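Long-range contacts in putative epimerase (Burkholderia cenocepacia, PDB 4LW8), which is a putative NAD(P)-dependent sugar-nucleotide epimerase, probably acting in the making of the lipopolysaccharide O-antigen of the outer membrane: residues A[210-215]-A[271-276]; A[20-25]-A[84-89]. One frame throughout, in Å; residues are numbered along the deposited sequence. Where two conformers were deposited one is given.

Contact 1 and contact 2 both pair parallel strands, but in different sheets. Contact 2 (20-25 with 84-89) is buried and belongs to the large central sheet. Contact 1 (210-215 with 271-276) is a separate two-stranded sheet near the surface. They lie on opposite sides of the chain's centre, their own centres about 43 Å apart, and share no helix or strand. The chemistry follows the place. In contact 1 one face carries a salt bridge and waters, the other rests on helices. In contact 2 small and apolar side chains fill both faces, and the charged groups gather at the end where helix 74-84 stops.

Contact 1 (A[210-215]-A[271-276]); sequences APRISL and VIDVTI
Asp273 OD2 takes two bent hydrogen bonds from one guanidinium, that of Arg212, and lies somewhat out of its plane. Arg212 NH2 donates to Asp273 OD2 at 2.9 Å, on the anti lone pair, in a salt bridge. The bond from Arg212 NH1 is weak. The side chains run alongside, pointing the same way, with guanidinium and carboxylate turned 74° apart. A bend at chi3 (63°) turns the arginine head back toward Asp273. Arg212 NH1 also donates to two waters, the nearer at 2.6 Å and in plane at the guanidinium edge. Both waters also hydrogen-bond to Thr275 OG1, tying Arg212 to the residue two on from Asp273. Ser214 OG packs against Thr275 CB at 3.7 Å.

The backbones bond in parallel register. Asp273 N donates to Pro211 O, and Ile213 N to Asp273 O. Thr275 N then reaches Ile213 O at 2.8 Å with a nearly straight N-H (171°), and Leu215 N bonds to Thr275 O. A further water donates to Pro211 O and Val271 O.

The other face, of Ile213, Leu215, Val274 and Ile276, is apolar. Leu215 CD1 meets Val274 CG1 at 4.2 Å, the side chains crossing at about a right angle. From the end of the sheet Ile272 CD1 reaches Ile213 CB at 4.1 Å and Ala210 CB. Leu202 of helix 198-207 and Leu261 of helix 257-268 cover this face. The result is a small two-stranded parallel sheet, polar on one face and helix-backed on the other, set apart from the Rossmann sheet of this epimerase/dehydratase family member.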
loop_
_atom_site.group_PDB
_atom_site.type_symbol
_atom_site.label_atom_id
_atom_site.label_comp_id
_atom_site.label_asym_id
_atom_site.label_seq_id
_atom_site.Cartn_x
_atom_site.Cartn_y
_atom_site.Cartn_z
ATOM N N ALA A 210 20.607 -31.605 18.444
ATOM C CA ALA A 210 19.722 -32.343 17.546
ATOM C C ALA A 210 20.531 -33.043 16.458
ATOM O O ALA A 210 21.448 -32.450 15.900
ATOM C CB ALA A 210 18.695 -31.410 16.923
ATOM N N PRO A 211 20.213 -34.321 16.175
ATOM C CA PRO A 211 20.941 -35.043 15.125
ATOM C C PRO A 211 20.657 -34.474 13.733
ATOM O O PRO A 211 21.558 -34.450 12.891
ATOM C CB PRO A 211 20.413 -36.482 15.247
ATOM C CG PRO A 211 19.067 -36.329 15.892
ATOM C CD PRO A 211 19.195 -35.164 16.823
ATOM N N ARG A 212 19.417 -34.070 13.472
ATOM C CA ARG A 212 19.061 -33.616 12.126
ATOM C C ARG A 212 18.089 -32.439 12.073
ATOM O O ARG A 212 17.431 -32.101 13.060
ATOM C CB ARG A 212 18.502 -34.779 11.301
ATOM C CG ARG A 212 17.325 -35.539 11.896
ATOM C CD ARG A 212 16.874 -36.699 10.961
ATOM N NE ARG A 212 17.929 -37.695 10.801
ATOM C CZ ARG A 212 18.789 -37.715 9.793
ATOM N NH1 ARG A 212 18.692 -36.811 8.830
ATOM N NH2 ARG A 212 19.744 -38.627 9.751
ATOM N N ILE A 213 18.002 -31.833 10.890
ATOM C CA ILE A 213 17.082 -30.733 10.618
ATOM C C ILE A 213 16.698 -30.699 9.135
ATOM O O ILE A 213 17.428 -31.195 8.282
ATOM C CB ILE A 213 17.697 -29.371 11.030
ATOM C CG1 ILE A 213 16.621 -28.285 11.091
ATOM C CG2 ILE A 213 18.794 -28.949 10.066
ATOM C CD1 ILE A 213 17.177 -26.895 11.329
ATOM N N SER A 214 15.544 -30.111 8.844
ATOM C CA SER A 214 15.039 -30.018 7.486
ATOM C C SER A 214 15.070 -28.571 7.050
ATOM O O SER A 214 14.587 -27.698 7.768
ATOM C CB SER A 214 13.611 -30.558 7.388
ATOM O OG SER A 214 13.574 -31.943 7.651
ATOM N N LEU A 215 15.665 -28.321 5.883
ATOM C CA LEU A 215 15.839 -26.962 5.366
ATOM C C LEU A 215 15.579 -26.876 3.858
ATOM O O LEU A 215 15.375 -27.890 3.193
ATOM C CB LEU A 215 17.253 -26.453 5.672
ATOM C CG LEU A 215 17.684 -26.446 7.139
ATOM C CD1 LEU A 215 19.192 -26.232 7.262
ATOM C CD2 LEU A 215 16.922 -25.353 7.869
ATOM N N VAL A 271 28.469 -31.757 13.228
ATOM C CA VAL A 271 27.793 -31.344 12.009
ATOM C C VAL A 271 26.387 -31.922 12.005
ATOM O O VAL A 271 26.202 -33.139 12.039
ATOM C CB VAL A 271 28.574 -31.799 10.756
ATOM C CG1 VAL A 271 27.810 -31.482 9.480
ATOM C CG2 VAL A 271 29.967 -31.177 10.747
ATOM N N ILE A 272 25.385 -31.052 12.010
ATOM C CA ILE A 272 24.015 -31.538 12.031
ATOM C C ILE A 272 23.686 -32.141 10.662
ATOM O O ILE A 272 24.198 -31.694 9.633
ATOM C CB ILE A 272 23.015 -30.422 12.412
ATOM C CG1 ILE A 272 21.699 -31.025 12.903
ATOM C CG2 ILE A 272 22.788 -29.447 11.252
ATOM C CD1 ILE A 272 20.783 -30.022 13.575
ATOM N N ASP A 273 22.848 -33.169 10.647
ATOM C CA ASP A 273 22.479 -33.783 9.385
ATOM C C ASP A 273 21.307 -32.992 8.801
ATOM O O ASP A 273 20.373 -32.635 9.514
ATOM C CB ASP A 273 22.128 -35.268 9.563
ATOM C CG ASP A 273 22.224 -36.051 8.250
ATOM O OD1 ASP A 273 23.028 -35.651 7.393
ATOM O OD2 ASP A 273 21.504 -37.054 8.068
ATOM N N VAL A 274 21.392 -32.674 7.515
ATOM C CA VAL A 274 20.383 -31.857 6.845
ATOM C C VAL A 274 19.559 -32.629 5.811
ATOM O O VAL A 274 20.107 -33.344 4.984
ATOM C CB VAL A 274 21.047 -30.656 6.157
ATOM C CG1 VAL A 274 20.015 -29.837 5.377
ATOM C CG2 VAL A 274 21.764 -29.807 7.206
ATOM N N THR A 275 18.238 -32.482 5.895
ATOM C CA THR A 275 17.282 -32.991 4.905
ATOM C C THR A 275 16.723 -31.824 4.111
ATOM O O THR A 275 16.399 -30.782 4.682
ATOM C CB THR A 275 16.105 -33.756 5.561
ATOM O OG1 THR A 275 16.553 -35.029 6.025
ATOM C CG2 THR A 275 14.989 -33.997 4.567
ATOM N N ILE A 276 16.617 -31.974 2.798
ATOM C CA ILE A 276 16.033 -30.907 2.004
ATOM C C ILE A 276 14.541 -31.155 1.817
ATOM O O ILE A 276 14.135 -32.077 1.119
ATOM C CB ILE A 276 16.737 -30.759 0.640
ATOM C CG1 ILE A 276 18.222 -30.439 0.851
ATOM C CG2 ILE A 276 16.085 -29.658 -0.170
ATOM C CD1 ILE A 276 18.476 -29.307 1.871
HETATM O O HOH W 1 24.227 -35.300 13.534
HETATM O O HOH W 2 19.301 -36.366 5.838
HETATM O O HOH W 3 17.387 -34.537 8.484
#

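Contact 2 (A[20-25]-A[84-89]); sequences RAFVTG and ARPDAV
Phe22 lays its CB on the ring of Pro86, 3.5 Å from Pro86 CB, and its CD1 reaches Ala84 CB at 3.8 Å. CG stands anti to the backbone N (chi1 -176°), which swings the ring past Pro86 and on toward Leu117 of helix 103-122. Val89 CG2 and Leu121 of that helix add to the patch. On the other face Ala21 CB meets Ala88 CB at 4.4 Å.

Arg20 stretches out along the end of helix 74-84. Its NH1 donates to Ala84 O at 3.0 Å with an almost straight N-H (170°). The donor stands 66° out of the carbonyl plane, the oxygen in the guanidinium plane. Arg85 runs alongside, and Arg20 NH1 sits over one face of its guanidinium, 3.8 Å from Arg85 NH2. Weak bonds to helix carbonyls, Arg20 NH1 to Asp83 O and Arg85 NH1 to Ala82 O, probably offset their repulsion.

Arg20 O accepts from Asp87 N at 2.9 Å and weakly from Ala88 N. Phe22 N donates to Ala88 O. Strand 20-24 thus sits beside strand 88-91 and, on its other edge, strand 44-49. This is the parallel core of an NAD(P)-binding Rossmann fold, with 20-24 its first strand.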
loop_
_atom_site.group_PDB
_atom_site.type_symbol
_atom_site.label_atom_id
_atom_site.label_comp_id
_atom_site.label_asym_id
_atom_site.label_seq_id
_atom_site.Cartn_x
_atom_site.Cartn_y
_atom_site.Cartn_z
ATOM N N ARG A 20 11.791 11.839 27.271
ATOM C CA ARG A 20 11.053 10.596 27.142
ATOM C C ARG A 20 11.084 9.997 25.739
ATOM O O ARG A 20 11.074 10.702 24.726
ATOM C CB ARG A 20 9.603 10.813 27.579
ATOM C CG ARG A 20 9.474 11.170 29.059
ATOM C CD ARG A 20 8.145 11.816 29.311
ATOM N NE ARG A 20 7.848 12.060 30.715
ATOM C CZ ARG A 20 6.605 12.149 31.167
ATOM N NH1 ARG A 20 5.602 11.988 30.314
ATOM N NH2 ARG A 20 6.358 12.371 32.447
ATOM N N ALA A 21 11.128 8.673 25.697
ATOM C CA ALA A 21 10.938 7.943 24.450
ATOM C C ALA A 21 9.681 7.111 24.570
ATOM O O ALA A 21 9.307 6.697 25.674
ATOM C CB ALA A 21 12.128 7.068 24.145
ATOM N N PHE A 22 9.031 6.875 23.432
ATOM C CA PHE A 22 7.812 6.093 23.364
ATOM C C PHE A 22 7.987 5.026 22.281
ATOM O O PHE A 22 8.227 5.345 21.113
ATOM C CB PHE A 22 6.621 7.011 23.066
ATOM C CG PHE A 22 5.285 6.322 23.058
ATOM C CD1 PHE A 22 4.756 5.786 24.222
ATOM C CD2 PHE A 22 4.539 6.244 21.883
ATOM C CE1 PHE A 22 3.514 5.171 24.220
ATOM C CE2 PHE A 22 3.298 5.617 21.868
ATOM C CZ PHE A 22 2.780 5.085 23.038
ATOM N N VAL A 23 7.904 3.763 22.676
ATOM C CA VAL A 23 8.174 2.648 21.763
ATOM C C VAL A 23 6.975 1.738 21.669
ATOM O O VAL A 23 6.582 1.148 22.662
ATOM C CB VAL A 23 9.383 1.807 22.224
ATOM C CG1 VAL A 23 9.650 0.679 21.235
ATOM C CG2 VAL A 23 10.633 2.717 22.422
ATOM N N THR A 24 6.376 1.614 20.489
ATOM C CA THR A 24 5.308 0.637 20.349
ATOM C C THR A 24 5.905 -0.773 20.248
ATOM O O THR A 24 6.983 -0.953 19.691
ATOM C CB THR A 24 4.427 0.917 19.129
ATOM O OG1 THR A 24 5.212 0.797 17.931
ATOM C CG2 THR A 24 3.802 2.318 19.234
ATOM N N GLY A 25 5.207 -1.769 20.793
ATOM C CA GLY A 25 5.723 -3.137 20.799
ATOM C C GLY A 25 7.002 -3.219 21.617
ATOM O O GLY A 25 7.911 -3.976 21.285
ATOM N N ALA A 84 2.498 10.171 27.658
ATOM C CA ALA A 84 3.914 9.894 27.452
ATOM C C ALA A 84 4.698 11.140 27.004
ATOM O O ALA A 84 5.847 11.317 27.390
ATOM C CB ALA A 84 4.085 8.756 26.433
ATOM N N ARG A 85 4.081 11.984 26.179
ATOM C CA ARG A 85 4.713 13.217 25.688
ATOM C C ARG A 85 6.129 12.992 25.135
ATOM O O ARG A 85 7.061 13.682 25.520
ATOM C CB ARG A 85 4.770 14.276 26.783
ATOM C CG ARG A 85 3.420 14.884 27.075
ATOM C CD ARG A 85 3.514 16.140 27.921
ATOM N NE ARG A 85 4.015 15.901 29.273
ATOM C CZ ARG A 85 3.320 15.313 30.248
ATOM N NH1 ARG A 85 2.085 14.847 30.024
ATOM N NH2 ARG A 85 3.877 15.169 31.448
ATOM N N PRO A 86 6.296 12.022 24.236
ATOM C CA PRO A 86 7.675 11.675 23.883
ATOM C C PRO A 86 8.409 12.721 23.051
ATOM O O PRO A 86 7.786 13.433 22.271
ATOM C CB PRO A 86 7.491 10.398 23.059
ATOM C CG PRO A 86 6.178 10.611 22.391
ATOM C CD PRO A 86 5.318 11.263 23.432
ATOM N N ASP A 87 9.725 12.805 23.233
ATOM C CA ASP A 87 10.552 13.512 22.270
ATOM C C ASP A 87 10.990 12.569 21.145
ATOM O O ASP A 87 11.204 13.006 20.021
ATOM C CB ASP A 87 11.782 14.128 22.936
ATOM C CG ASP A 87 12.496 15.111 22.031
ATOM O OD1 ASP A 87 11.840 16.068 21.551
ATOM O OD2 ASP A 87 13.709 14.922 21.798
ATOM N N ALA A 88 11.115 11.281 21.442
ATOM C CA ALA A 88 11.500 10.281 20.434
ATOM C C ALA A 88 10.498 9.130 20.393
ATOM O O ALA A 88 10.036 8.666 21.428
ATOM C CB ALA A 88 12.898 9.739 20.712
ATOM N N VAL A 89 10.162 8.678 19.191
ATOM C CA VAL A 89 9.225 7.578 19.030
ATOM C C VAL A 89 9.843 6.494 18.157
ATOM O O VAL A 89 10.429 6.797 17.122
ATOM C CB VAL A 89 7.885 8.058 18.399
ATOM C CG1 VAL A 89 6.954 6.880 18.136
ATOM C CG2 VAL A 89 7.204 9.093 19.299
#